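Local coordinates for 3-hydroxyadipyl-CoA dehydrogenase (Escherichia coli, PDB 3MOG), which oxidises (3S)-3-hydroxyadipyl-CoA to 3-oxoadipyl-CoA with NAD+ in the phenylacetate degradation pathway, working as a homotrimer, at residues E328-L333 with V341-K346; K310-T315 with I441-E446; D222-P227 with M388-T393; D300-M305 with A364-I369; E208-P213 with A383-M388. All blocks are in the same frame, centred on the assembly; numbering follows the deposited sequence.

Contact 1: E328-L333 with V341-K346; sequences ETAQAL and VVVIDK
The flat groups that A330 and V343 bring together are peptide units, each with a methyl over one face. V343 CG2 rests above the peptide joining T329 to A330, 3.6 Å from A330 N, while A330 CB lies over the V341 carbonyl, 3.8 Å from V341 O. An alanine suits this first turn of the helix, because its single methyl lets the backbone settle close to the strand, with A330 CA only 5.4 Å from V343 CA. V343 sets CG1 anti to its backbone N (chi1 159°), which leaves CG2 as the branch that faces A330 and, at 4.3 Å, L333 CD1. The segments belong to the beta-alpha-beta unit of strand 320-324, helix 330-337 and strand 341-345 in the reduced Rossmann-fold domain, and the apolar residues here are where that helix packs onto its sheet. V341 carries the far end: CG1 and CG2 straddle L333 CB, each about 4.2 Å from it. With an alanine here both methyls are gone, and L333 CB would probably be left facing a gap between helix and strand. L333 also reaches I323 of the neighbouring strand, as a long branched residue can. T329 occupies the N-cap position and starts the helix: its OG1 accepts from A332 N at 3.0 Å. The N-H groups of A330 and Q331 go instead to the carboxylate of D384. E328 turns its carboxylate away to a salt bridge with R336, and Q331 and A332 pack on L469 and L468 of a second subunit.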
# COMPACT_ATOMS: atom_id res chain seq x y z
N GLU C 328 8.90 20.63 -14.00
CA GLU C 328 10.11 20.19 -14.69
C GLU C 328 11.32 20.91 -14.11
O GLU C 328 11.22 22.05 -13.68
CB GLU C 328 10.01 20.45 -16.18
CG GLU C 328 8.87 19.70 -16.86
CD GLU C 328 8.85 19.95 -18.36
OE1 GLU C 328 9.38 19.09 -19.11
OE2 GLU C 328 8.33 21.00 -18.78
N THR C 329 12.46 20.23 -14.07
CA THR C 329 13.67 20.83 -13.52
C THR C 329 14.28 21.84 -14.48
O THR C 329 14.11 21.74 -15.69
CB THR C 329 14.76 19.78 -13.19
OG1 THR C 329 15.18 19.14 -14.39
CG2 THR C 329 14.23 18.72 -12.20
N ALA C 330 14.99 22.81 -13.92
CA ALA C 330 15.82 23.73 -14.68
C ALA C 330 16.76 22.99 -15.62
O ALA C 330 16.87 23.36 -16.80
CB ALA C 330 16.59 24.63 -13.72
N GLN C 331 17.39 21.92 -15.13
CA GLN C 331 18.30 21.10 -15.93
C GLN C 331 17.63 20.46 -17.14
O GLN C 331 18.19 20.48 -18.24
CB GLN C 331 19.02 20.05 -15.06
CG GLN C 331 20.20 19.33 -15.76
CD GLN C 331 21.54 20.13 -15.77
OE1 GLN C 331 21.57 21.36 -15.69
NE2 GLN C 331 22.65 19.40 -15.86
N ALA C 332 16.43 19.90 -16.96
CA ALA C 332 15.73 19.29 -18.09
C ALA C 332 15.38 20.32 -19.15
O ALA C 332 15.50 20.05 -20.34
CB ALA C 332 14.48 18.54 -17.63
N LEU C 333 14.94 21.50 -18.71
CA LEU C 333 14.60 22.59 -19.63
C LEU C 333 15.85 23.10 -20.34
O LEU C 333 15.83 23.30 -21.56
CB LEU C 333 13.87 23.73 -18.90
CG LEU C 333 12.48 23.36 -18.35
CD1 LEU C 333 11.92 24.46 -17.47
CD2 LEU C 333 11.50 23.01 -19.46
N VAL C 341 18.81 28.25 -17.82
CA VAL C 341 17.47 28.35 -17.26
C VAL C 341 17.52 28.50 -15.74
O VAL C 341 18.22 27.75 -15.04
CB VAL C 341 16.57 27.13 -17.65
CG1 VAL C 341 15.21 27.19 -16.97
CG2 VAL C 341 16.35 27.06 -19.14
N VAL C 342 16.78 29.48 -15.23
CA VAL C 342 16.49 29.56 -13.80
C VAL C 342 15.00 29.26 -13.60
O VAL C 342 14.13 29.87 -14.24
CB VAL C 342 16.91 30.92 -13.19
CG1 VAL C 342 16.59 30.98 -11.69
CG2 VAL C 342 18.38 31.18 -13.42
N VAL C 343 14.70 28.28 -12.74
CA VAL C 343 13.32 27.98 -12.37
C VAL C 343 12.92 28.79 -11.12
O VAL C 343 13.65 28.82 -10.15
CB VAL C 343 13.11 26.45 -12.18
CG1 VAL C 343 11.89 26.15 -11.33
CG2 VAL C 343 12.97 25.77 -13.55
N ILE C 344 11.77 29.45 -11.17
CA ILE C 344 11.29 30.23 -10.04
C ILE C 344 9.97 29.67 -9.47
O ILE C 344 9.11 29.17 -10.20
CB ILE C 344 11.17 31.75 -10.38
CG1 ILE C 344 10.66 32.56 -9.20
CG2 ILE C 344 10.26 32.00 -11.58
CD1 ILE C 344 10.60 34.05 -9.47
N ASP C 345 9.85 29.78 -8.16
CA ASP C 345 8.73 29.31 -7.39
C ASP C 345 8.22 30.51 -6.63
O ASP C 345 8.80 30.90 -5.61
CB ASP C 345 9.25 28.27 -6.41
CG ASP C 345 8.17 27.59 -5.61
OD1 ASP C 345 8.45 27.19 -4.46
OD2 ASP C 345 7.05 27.43 -6.14
N LYS C 346 7.14 31.12 -7.11
CA LYS C 346 6.65 32.36 -6.49
C LYS C 346 5.14 32.47 -6.49
O LYS C 346 4.48 31.94 -7.39
CB LYS C 346 7.24 33.60 -7.18
CG LYS C 346 6.86 33.78 -8.65
CD LYS C 346 6.95 35.24 -9.11
CE LYS C 346 6.83 35.34 -10.64
NZ LYS C 346 6.77 36.75 -11.14

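Contact 2: K310-T315 with I441-E446; sequences KSDGVT and ILRLLE
The turn of the beta hairpin formed by strands 307-309 and 314-317 carries D312, whose carboxylate meets R443 of helix 438-452, a helix of the C-terminal domain, in an end-on, two-pronged salt bridge. R443 NH2 donates to D312 OD2 at 3.0 Å along a nearly straight bond (168°), with the oxygen almost in the guanidinium plane. R443 NH1 reaches D312 OD1 at the same 3.0 Å but less directly, the oxygen lying tilted out of that plane; OD1 uses its syn lone pair. The mismatch is consistent with an angle of 40° between the carboxylate and guanidinium planes, so the pair is joined twice without being coplanar. The two side chains arrive from opposite directions, and D312 CA and R443 CA are 11.8 Å apart, a distance that suits a long side chain such as arginine. R443 leaves the helix extended and then bends at chi3 (52°), which brings NH1 and NH2 to face the turn. D312 and G313 both have positive phi, a conformation that glycine takes up easily and aspartate tolerates better than most residues. Q326 touches both D312 and R443. Since D312 is exposed and R443 partly so, solvent probably weakens the attraction, while the two-pronged grip restrains how the carboxylate and guanidinium are turned against each other.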
# COMPACT_ATOMS: atom_id res chain seq x y z
N LYS C 310 7.31 37.02 -21.49
CA LYS C 310 6.39 36.28 -22.34
C LYS C 310 5.22 35.77 -21.48
O LYS C 310 5.10 36.13 -20.30
CB LYS C 310 7.10 35.15 -23.09
CG LYS C 310 8.35 35.63 -23.84
CD LYS C 310 8.66 34.82 -25.09
CE LYS C 310 9.62 35.61 -25.99
NZ LYS C 310 9.99 34.89 -27.24
N SER C 311 4.33 34.98 -22.08
CA SER C 311 3.22 34.42 -21.32
C SER C 311 3.61 33.04 -20.79
O SER C 311 4.68 32.52 -21.14
CB SER C 311 1.97 34.33 -22.19
OG SER C 311 2.18 33.41 -23.25
N ASP C 312 2.75 32.48 -19.94
CA ASP C 312 2.90 31.14 -19.36
C ASP C 312 4.12 31.07 -18.44
O ASP C 312 4.90 30.13 -18.51
CB ASP C 312 2.93 30.05 -20.46
CG ASP C 312 2.42 28.69 -19.97
OD1 ASP C 312 2.89 27.65 -20.50
OD2 ASP C 312 1.55 28.65 -19.07
N GLY C 313 4.27 32.10 -17.61
CA GLY C 313 5.34 32.20 -16.60
C GLY C 313 6.77 32.17 -17.11
O GLY C 313 7.67 31.67 -16.43
N VAL C 314 6.98 32.69 -18.32
CA VAL C 314 8.32 32.75 -18.91
C VAL C 314 8.76 34.21 -19.01
O VAL C 314 8.00 35.07 -19.50
CB VAL C 314 8.37 32.07 -20.32
CG1 VAL C 314 9.80 31.95 -20.81
CG2 VAL C 314 7.73 30.68 -20.30
N THR C 315 9.96 34.49 -18.51
CA THR C 315 10.67 35.76 -18.78
C THR C 315 12.02 35.46 -19.45
O THR C 315 12.81 34.66 -18.94
CB THR C 315 10.92 36.55 -17.50
OG1 THR C 315 9.69 36.68 -16.78
CG2 THR C 315 11.43 37.95 -17.82
N ILE C 441 -2.61 23.86 -12.35
CA ILE C 441 -2.43 22.90 -11.26
C ILE C 441 -2.33 21.49 -11.83
O ILE C 441 -1.46 20.71 -11.43
CB ILE C 441 -3.58 22.98 -10.21
CG1 ILE C 441 -3.62 24.36 -9.55
CG2 ILE C 441 -3.45 21.86 -9.15
CD1 ILE C 441 -2.30 24.81 -8.97
N LEU C 442 -3.21 21.18 -12.78
CA LEU C 442 -3.19 19.88 -13.47
C LEU C 442 -1.85 19.57 -14.12
O LEU C 442 -1.30 18.49 -13.91
CB LEU C 442 -4.31 19.79 -14.51
CG LEU C 442 -4.31 18.55 -15.38
CD1 LEU C 442 -4.79 17.32 -14.57
CD2 LEU C 442 -5.14 18.75 -16.63
N ARG C 443 -1.32 20.51 -14.91
CA ARG C 443 -0.05 20.30 -15.63
C ARG C 443 1.13 19.99 -14.68
O ARG C 443 1.92 19.07 -14.94
CB ARG C 443 0.27 21.50 -16.51
CG ARG C 443 1.61 21.40 -17.26
CD ARG C 443 1.81 22.58 -18.20
NE ARG C 443 1.64 23.86 -17.53
CZ ARG C 443 1.57 25.04 -18.15
NH1 ARG C 443 1.68 25.11 -19.47
NH2 ARG C 443 1.41 26.14 -17.43
N LEU C 444 1.21 20.76 -13.61
CA LEU C 444 2.21 20.59 -12.56
C LEU C 444 2.16 19.19 -11.94
O LEU C 444 3.17 18.47 -11.94
CB LEU C 444 1.99 21.67 -11.51
CG LEU C 444 2.73 21.65 -10.17
CD1 LEU C 444 4.22 21.61 -10.34
CD2 LEU C 444 2.34 22.92 -9.45
N LEU C 445 0.99 18.79 -11.46
CA LEU C 445 0.83 17.48 -10.83
C LEU C 445 1.14 16.34 -11.80
O LEU C 445 1.80 15.37 -11.40
CB LEU C 445 -0.55 17.32 -10.16
CG LEU C 445 -0.79 18.20 -8.92
CD1 LEU C 445 -2.21 18.13 -8.45
CD2 LEU C 445 0.11 17.83 -7.75
N GLU C 446 0.73 16.46 -13.07
CA GLU C 446 1.08 15.48 -14.12
C GLU C 446 2.57 15.35 -14.30
O GLU C 446 3.09 14.23 -14.43
CB GLU C 446 0.43 15.81 -15.47
CG GLU C 446 -1.06 15.49 -15.55
CD GLU C 446 -1.68 15.82 -16.91
OE1 GLU C 446 -1.33 16.86 -17.49
OE2 GLU C 446 -2.52 15.04 -17.39

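Contact 3: D222-P227 with M388-T393; sequences DGAGFP and MLIWRT
I390 lies against G223 and A224, where helix 213-223 gives way to a turn. From its CB the side chain divides. CG2, placed anti to the backbone N, presses on A224 CB at 3.7 Å; CG1, beside the backbone N (chi1 -71°), passes the same methyl at 4.2 Å; and CD1, at the tip, reaches G223 CA at 3.9 Å and A224 N at 4.0 Å. The absence of a side chain on G223 is what admits that tip, as a CB there would collide with I390 CD1. Alanine next door offers just one methyl, enough to fill the angle between the two branches. G225 then leaves the helical conformation with positive phi, natural for glycine. One turn beyond I390, T393 OG1 donates to L389 O at 2.7 Å, while T393 N reaches the same oxygen from the opposite face of its plane at 3.0 Å. Segments 222-227 and 388-393 belong to two separate C-terminal-type domains of the chain, roughly 188-285 and 387-477. I390 also packs on A219 of helix 213-223 and on M347, T393 touches Y198 and E201 of helix 196-207, and the backbones of D222 and G223 bond to V351 of strand 351-356 and to G349 just before it.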
# COMPACT_ATOMS: atom_id res chain seq x y z
N ASP C 222 6.29 33.42 3.89
CA ASP C 222 6.49 34.75 3.33
C ASP C 222 6.43 34.78 1.80
O ASP C 222 6.44 35.86 1.21
CB ASP C 222 7.78 35.40 3.85
CG ASP C 222 7.80 35.55 5.36
OD1 ASP C 222 8.80 35.15 5.98
OD2 ASP C 222 6.81 36.06 5.93
N GLY C 223 6.37 33.60 1.18
CA GLY C 223 6.08 33.49 -0.24
C GLY C 223 4.60 33.21 -0.47
O GLY C 223 3.92 34.01 -1.11
N ALA C 224 4.10 32.10 0.06
CA ALA C 224 2.72 31.65 -0.21
C ALA C 224 1.67 32.28 0.70
O ALA C 224 0.48 32.15 0.46
CB ALA C 224 2.63 30.12 -0.14
N GLY C 225 2.11 32.95 1.75
CA GLY C 225 1.20 33.65 2.66
C GLY C 225 0.58 32.83 3.78
O GLY C 225 -0.39 33.28 4.39
N PHE C 226 1.11 31.63 4.05
CA PHE C 226 0.65 30.84 5.20
C PHE C 226 1.13 31.53 6.48
O PHE C 226 2.21 32.11 6.47
CB PHE C 226 1.21 29.41 5.15
CG PHE C 226 0.60 28.52 4.09
CD1 PHE C 226 -0.57 27.83 4.33
CD2 PHE C 226 1.23 28.34 2.86
CE1 PHE C 226 -1.13 26.97 3.35
CE2 PHE C 226 0.70 27.50 1.88
CZ PHE C 226 -0.49 26.81 2.13
N PRO C 227 0.34 31.52 7.56
CA PRO C 227 0.77 32.24 8.78
C PRO C 227 2.02 31.64 9.45
O PRO C 227 2.81 32.38 10.03
CB PRO C 227 -0.44 32.13 9.71
CG PRO C 227 -1.25 31.00 9.18
CD PRO C 227 -1.02 30.97 7.70
N MET C 388 9.32 22.54 -7.02
CA MET C 388 9.90 23.34 -5.93
C MET C 388 9.12 23.19 -4.62
O MET C 388 8.93 22.06 -4.16
CB MET C 388 10.10 24.81 -6.37
CG MET C 388 10.95 24.95 -7.64
SD MET C 388 12.71 24.66 -7.36
CE MET C 388 13.15 26.36 -7.07
N LEU C 389 8.65 24.29 -4.04
CA LEU C 389 8.13 24.25 -2.66
C LEU C 389 6.70 24.72 -2.54
O LEU C 389 5.81 23.96 -2.14
CB LEU C 389 9.03 25.04 -1.70
CG LEU C 389 10.47 24.55 -1.50
CD1 LEU C 389 11.21 25.44 -0.51
CD2 LEU C 389 10.51 23.07 -1.04
N ILE C 390 6.50 25.99 -2.86
CA ILE C 390 5.23 26.66 -2.72
C ILE C 390 4.23 26.01 -3.66
O ILE C 390 3.19 25.54 -3.20
CB ILE C 390 5.39 28.17 -3.05
CG1 ILE C 390 6.18 28.88 -1.95
CG2 ILE C 390 4.03 28.83 -3.28
CD1 ILE C 390 6.72 30.28 -2.38
N TRP C 391 4.56 25.95 -4.95
CA TRP C 391 3.63 25.44 -5.95
C TRP C 391 3.35 23.97 -5.76
O TRP C 391 2.21 23.55 -5.90
CB TRP C 391 4.07 25.77 -7.39
CG TRP C 391 3.65 27.17 -7.75
CD1 TRP C 391 4.32 28.33 -7.47
CD2 TRP C 391 2.42 27.57 -8.38
NE1 TRP C 391 3.60 29.42 -7.91
CE2 TRP C 391 2.43 28.98 -8.47
CE3 TRP C 391 1.32 26.86 -8.89
CZ2 TRP C 391 1.38 29.70 -9.05
CZ3 TRP C 391 0.27 27.57 -9.47
CH2 TRP C 391 0.31 28.98 -9.54
N ARG C 392 4.38 23.21 -5.39
CA ARG C 392 4.25 21.77 -5.15
C ARG C 392 3.30 21.48 -3.98
O ARG C 392 2.44 20.59 -4.08
CB ARG C 392 5.64 21.15 -4.91
CG ARG C 392 5.63 19.68 -4.58
CD ARG C 392 6.93 19.06 -4.96
NE ARG C 392 7.01 17.67 -4.51
CZ ARG C 392 7.99 16.83 -4.83
NH1 ARG C 392 8.96 17.26 -5.63
NH2 ARG C 392 8.00 15.58 -4.36
N THR C 393 3.43 22.27 -2.91
CA THR C 393 2.64 22.11 -1.68
C THR C 393 1.19 22.56 -1.87
O THR C 393 0.25 21.89 -1.40
CB THR C 393 3.26 22.89 -0.49
OG1 THR C 393 4.60 22.41 -0.24
CG2 THR C 393 2.44 22.74 0.77

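Contact 4: D300-M305 with A364-I369; sequences DSFSPM and ATRKAI
The extended backbone around P304 runs past helix 362-373 at K367, their CA atoms 6.0 Å apart, and the contact is made by van der Waals packing of four side chains and two backbone carbonyls. F302 sends its ring alongside R366, both side chains pointing the same way. F302 CE2 lies 3.7 Å from R366 CD and F302 CD2 3.9 Å from R366 CB, so it is the aliphatic part of the arginine that the ring touches. The approach is oblique and the planes of ring and guanidinium are 61° apart. R366 suits this exposed place because its chain, extended from CG to NE, gives the phenylalanine apolar carbon while the charged end stays at the surface. K367 has CG beside its backbone N (chi1 -74°), which carries CG to 3.8 Å from F302 O; beyond that point the chain runs straight, and NZ ends in a salt bridge with D318. The same carboxylate accepts from M305 N, so D318 holds both the loop and the lysine of the helix. P304 meets the helix more loosely, P304 CD standing 4.4 Å from K367 O; a proline suits this extended backbone (phi -64°), its ring also touching D318 and Y370. S303 adds only a weak bond from OG to P304 O. The loop 300-305, coming before strand 307-309, thus lies along the outer side of helix 362-373, whose other residues T365 and I369 pack against A356 and I354 of strand 351-356.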
# COMPACT_ATOMS: atom_id res chain seq x y z
N ASP C 300 24.84 46.68 -10.06
CA ASP C 300 24.19 47.31 -11.21
C ASP C 300 24.91 47.08 -12.54
O ASP C 300 24.35 47.29 -13.61
CB ASP C 300 24.02 48.82 -10.98
CG ASP C 300 22.97 49.14 -9.93
OD1 ASP C 300 23.15 48.76 -8.75
OD2 ASP C 300 21.96 49.78 -10.29
N SER C 301 26.17 46.64 -12.45
CA SER C 301 26.97 46.29 -13.62
C SER C 301 26.53 44.96 -14.25
O SER C 301 26.81 44.69 -15.41
CB SER C 301 28.45 46.20 -13.24
OG SER C 301 28.71 45.08 -12.41
N PHE C 302 25.83 44.14 -13.45
CA PHE C 302 25.39 42.82 -13.88
C PHE C 302 23.99 42.84 -14.51
O PHE C 302 23.43 41.79 -14.83
CB PHE C 302 25.41 41.85 -12.70
CG PHE C 302 26.73 41.16 -12.52
CD1 PHE C 302 27.87 41.87 -12.13
CD2 PHE C 302 26.84 39.78 -12.71
CE1 PHE C 302 29.09 41.23 -11.96
CE2 PHE C 302 28.05 39.12 -12.54
CZ PHE C 302 29.18 39.85 -12.16
N SER C 303 23.45 44.05 -14.70
CA SER C 303 22.15 44.28 -15.31
C SER C 303 22.02 43.68 -16.71
O SER C 303 22.95 43.78 -17.51
CB SER C 303 21.86 45.78 -15.37
OG SER C 303 20.74 46.04 -16.20
N PRO C 304 20.88 43.04 -17.00
CA PRO C 304 20.55 42.52 -18.33
C PRO C 304 20.40 43.61 -19.40
O PRO C 304 20.04 44.75 -19.09
CB PRO C 304 19.18 41.86 -18.11
CG PRO C 304 18.68 42.38 -16.79
CD PRO C 304 19.90 42.60 -15.98
N MET C 305 20.66 43.24 -20.65
CA MET C 305 20.49 44.18 -21.75
C MET C 305 19.05 44.21 -22.26
O MET C 305 18.55 45.28 -22.65
CB MET C 305 21.46 43.88 -22.90
CG MET C 305 22.92 44.26 -22.61
SD MET C 305 23.18 45.99 -22.14
CE MET C 305 22.59 46.87 -23.60
N ALA C 364 24.88 33.91 -15.97
CA ALA C 364 23.49 33.80 -16.38
C ALA C 364 22.53 33.74 -15.18
O ALA C 364 21.48 34.40 -15.18
CB ALA C 364 23.32 32.60 -17.29
N THR C 365 22.91 32.97 -14.16
CA THR C 365 22.15 32.87 -12.90
C THR C 365 22.06 34.25 -12.24
O THR C 365 20.96 34.69 -11.85
CB THR C 365 22.77 31.80 -11.94
OG1 THR C 365 22.75 30.52 -12.58
CG2 THR C 365 22.01 31.69 -10.64
N ARG C 366 23.20 34.94 -12.15
CA ARG C 366 23.28 36.28 -11.55
C ARG C 366 22.40 37.31 -12.25
O ARG C 366 21.75 38.10 -11.58
CB ARG C 366 24.73 36.76 -11.43
CG ARG C 366 25.46 36.16 -10.22
CD ARG C 366 26.87 36.72 -10.03
NE ARG C 366 27.44 36.31 -8.74
CZ ARG C 366 28.12 35.18 -8.53
NH1 ARG C 366 28.33 34.32 -9.52
NH2 ARG C 366 28.59 34.91 -7.32
N LYS C 367 22.34 37.28 -13.58
CA LYS C 367 21.40 38.13 -14.33
C LYS C 367 19.94 37.97 -13.86
O LYS C 367 19.23 38.97 -13.65
CB LYS C 367 21.47 37.87 -15.84
CG LYS C 367 22.70 38.43 -16.53
CD LYS C 367 22.73 38.02 -18.00
CE LYS C 367 23.97 38.56 -18.71
NZ LYS C 367 23.91 38.32 -20.18
N ALA C 368 19.52 36.72 -13.68
CA ALA C 368 18.18 36.39 -13.20
C ALA C 368 17.96 36.82 -11.75
O ALA C 368 16.89 37.31 -11.41
CB ALA C 368 17.89 34.91 -13.38
N ILE C 369 18.98 36.63 -10.91
CA ILE C 369 18.90 37.02 -9.49
C ILE C 369 18.76 38.54 -9.39
O ILE C 369 17.93 39.04 -8.61
CB ILE C 369 20.11 36.51 -8.65
CG1 ILE C 369 20.13 34.98 -8.60
CG2 ILE C 369 20.10 37.09 -7.22
CD1 ILE C 369 21.38 34.36 -7.97

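Contact 5: E208-P213 with A383-M388; sequences EQVAAP and ADYPGM
One backbone hydrogen bond joins V210 and A383: A383 N donates to V210 O at 3.0 Å, almost straight (169°) and in the carbonyl plane. Apolar packing builds on it. V210 CG2 sits over the centre of one face of the Y385 ring in a CH-pi contact, 3.4 Å from the centroid and 13° off the normal, and V210 CG1 lies 3.8 Å from Y385 CB. The two side chains cross at about a right angle, and the beta-branched valine suits the spot because one methyl takes the ring and the other its root. A383 CB covers V210 O at 3.7 Å. E208 OE1 approaches the ring at its edge, 3.9 Å from Y385 CE1. The polar link is a water bridge at the far end of the ring. Y385 CG is anti to the backbone N (chi1 -173°), which throws the hydroxyl out toward E208. One water donates to both E208 OE2, at 2.8 Å, and Y385 OH, at 2.7 Å. A leucine in place of the tyrosine would probably leave this water without its second mate and V210 without an aromatic face. Turns fix the backbones: Q209, with positive phi, is the C-prime residue of a Schellman motif ending helix 196-207, and P386 and G387 occupy the central positions of a type II turn, where proline and glycine fit well. The contact thus ties the link between helices 196-207 and 213-223 to the one between strand 378-381 and helix 390-406, with helix 438-452 packed against Y385 and P386.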
# COMPACT_ATOMS: atom_id res chain seq x y z
N GLU C 208 15.19 15.05 1.29
CA GLU C 208 16.06 15.14 0.12
C GLU C 208 17.05 16.32 0.12
O GLU C 208 17.76 16.52 -0.86
CB GLU C 208 15.25 15.09 -1.17
CG GLU C 208 14.86 13.67 -1.58
CD GLU C 208 13.97 13.61 -2.82
OE1 GLU C 208 14.41 14.07 -3.89
OE2 GLU C 208 12.85 13.08 -2.72
N GLN C 209 17.12 17.05 1.24
CA GLN C 209 18.03 18.20 1.46
C GLN C 209 17.92 19.27 0.36
O GLN C 209 18.92 19.82 -0.13
CB GLN C 209 19.49 17.74 1.66
CG GLN C 209 19.73 16.89 2.94
CD GLN C 209 21.10 16.22 2.97
OE1 GLN C 209 21.21 15.01 3.18
NE2 GLN C 209 22.16 17.00 2.75
N VAL C 210 16.67 19.54 -0.02
CA VAL C 210 16.33 20.53 -1.03
C VAL C 210 16.73 21.89 -0.51
O VAL C 210 17.27 22.70 -1.25
CB VAL C 210 14.81 20.51 -1.30
CG1 VAL C 210 14.39 21.63 -2.23
CG2 VAL C 210 14.42 19.18 -1.90
N ALA C 211 16.46 22.11 0.77
CA ALA C 211 16.71 23.37 1.46
C ALA C 211 16.73 23.08 2.95
O ALA C 211 16.22 22.06 3.39
CB ALA C 211 15.60 24.36 1.15
N ALA C 212 17.32 24.01 3.70
CA ALA C 212 17.24 24.05 5.17
C ALA C 212 15.77 24.20 5.61
O ALA C 212 14.95 24.76 4.86
CB ALA C 212 18.11 25.23 5.72
N PRO C 213 15.43 23.71 6.82
CA PRO C 213 14.03 23.82 7.27
C PRO C 213 13.51 25.26 7.33
O PRO C 213 12.34 25.51 7.03
CB PRO C 213 14.04 23.20 8.67
CG PRO C 213 15.47 22.86 8.99
CD PRO C 213 16.23 22.84 7.70
N ALA C 383 17.82 23.57 -4.08
CA ALA C 383 18.13 22.55 -5.09
C ALA C 383 17.10 22.55 -6.24
O ALA C 383 15.99 23.07 -6.10
CB ALA C 383 18.25 21.18 -4.45
N ASP C 384 17.50 21.99 -7.38
CA ASP C 384 16.68 21.89 -8.58
C ASP C 384 15.65 20.76 -8.42
O ASP C 384 15.79 19.66 -8.96
CB ASP C 384 17.59 21.69 -9.80
CG ASP C 384 16.89 21.96 -11.13
OD1 ASP C 384 15.76 22.48 -11.15
OD2 ASP C 384 17.50 21.66 -12.18
N TYR C 385 14.61 21.08 -7.66
CA TYR C 385 13.63 20.13 -7.17
C TYR C 385 12.30 20.35 -7.91
O TYR C 385 11.77 21.46 -7.90
CB TYR C 385 13.45 20.43 -5.68
CG TYR C 385 12.60 19.48 -4.87
CD1 TYR C 385 12.92 18.11 -4.76
CD2 TYR C 385 11.51 19.97 -4.15
CE1 TYR C 385 12.16 17.27 -3.97
CE2 TYR C 385 10.73 19.12 -3.36
CZ TYR C 385 11.07 17.78 -3.27
OH TYR C 385 10.31 16.94 -2.49
N PRO C 386 11.79 19.29 -8.57
CA PRO C 386 10.55 19.33 -9.34
C PRO C 386 9.40 19.98 -8.57
O PRO C 386 9.12 19.61 -7.44
CB PRO C 386 10.26 17.85 -9.59
CG PRO C 386 11.59 17.23 -9.68
CD PRO C 386 12.43 17.96 -8.65
N GLY C 387 8.78 21.00 -9.17
CA GLY C 387 7.65 21.66 -8.54
C GLY C 387 8.04 22.58 -7.39
O GLY C 387 7.20 23.31 -6.87
N MET C 388 9.32 22.54 -7.02
CA MET C 388 9.90 23.34 -5.93
C MET C 388 9.12 23.19 -4.62
O MET C 388 8.93 22.06 -4.16
CB MET C 388 10.10 24.81 -6.37
CG MET C 388 10.95 24.95 -7.64
SD MET C 388 12.71 24.66 -7.36
CE MET C 388 13.15 26.36 -7.07
O HOH W 1 10.45 14.33 -3.21

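In the fold
Contacts 1, 3 and 5 form a continuous group. D384 of contact 5 joins the helix start of contact 1 (OD1 to A330 N, 2.9 Å); D345 of contact 1 takes up the helix start of contact 3 (OD1 to I390 N, 2.8 Å); and R392 NH1 of contact 3 reaches P386 O of contact 5 at 3.0 Å. M388 is shared by contacts 3 and 5. Contact 2 touches contact 3 through I441 CD1, 3.8 Å from W391 CZ3. Contact 4 touches contact 1 through A368 CB, 3.8 Å from V342 CG2, on the face of the sheet opposite helix 330-337; the centre of contact 4 is about 26 Å from the centre of contact 3. None includes a strand of the N-terminal NAD-binding sheet.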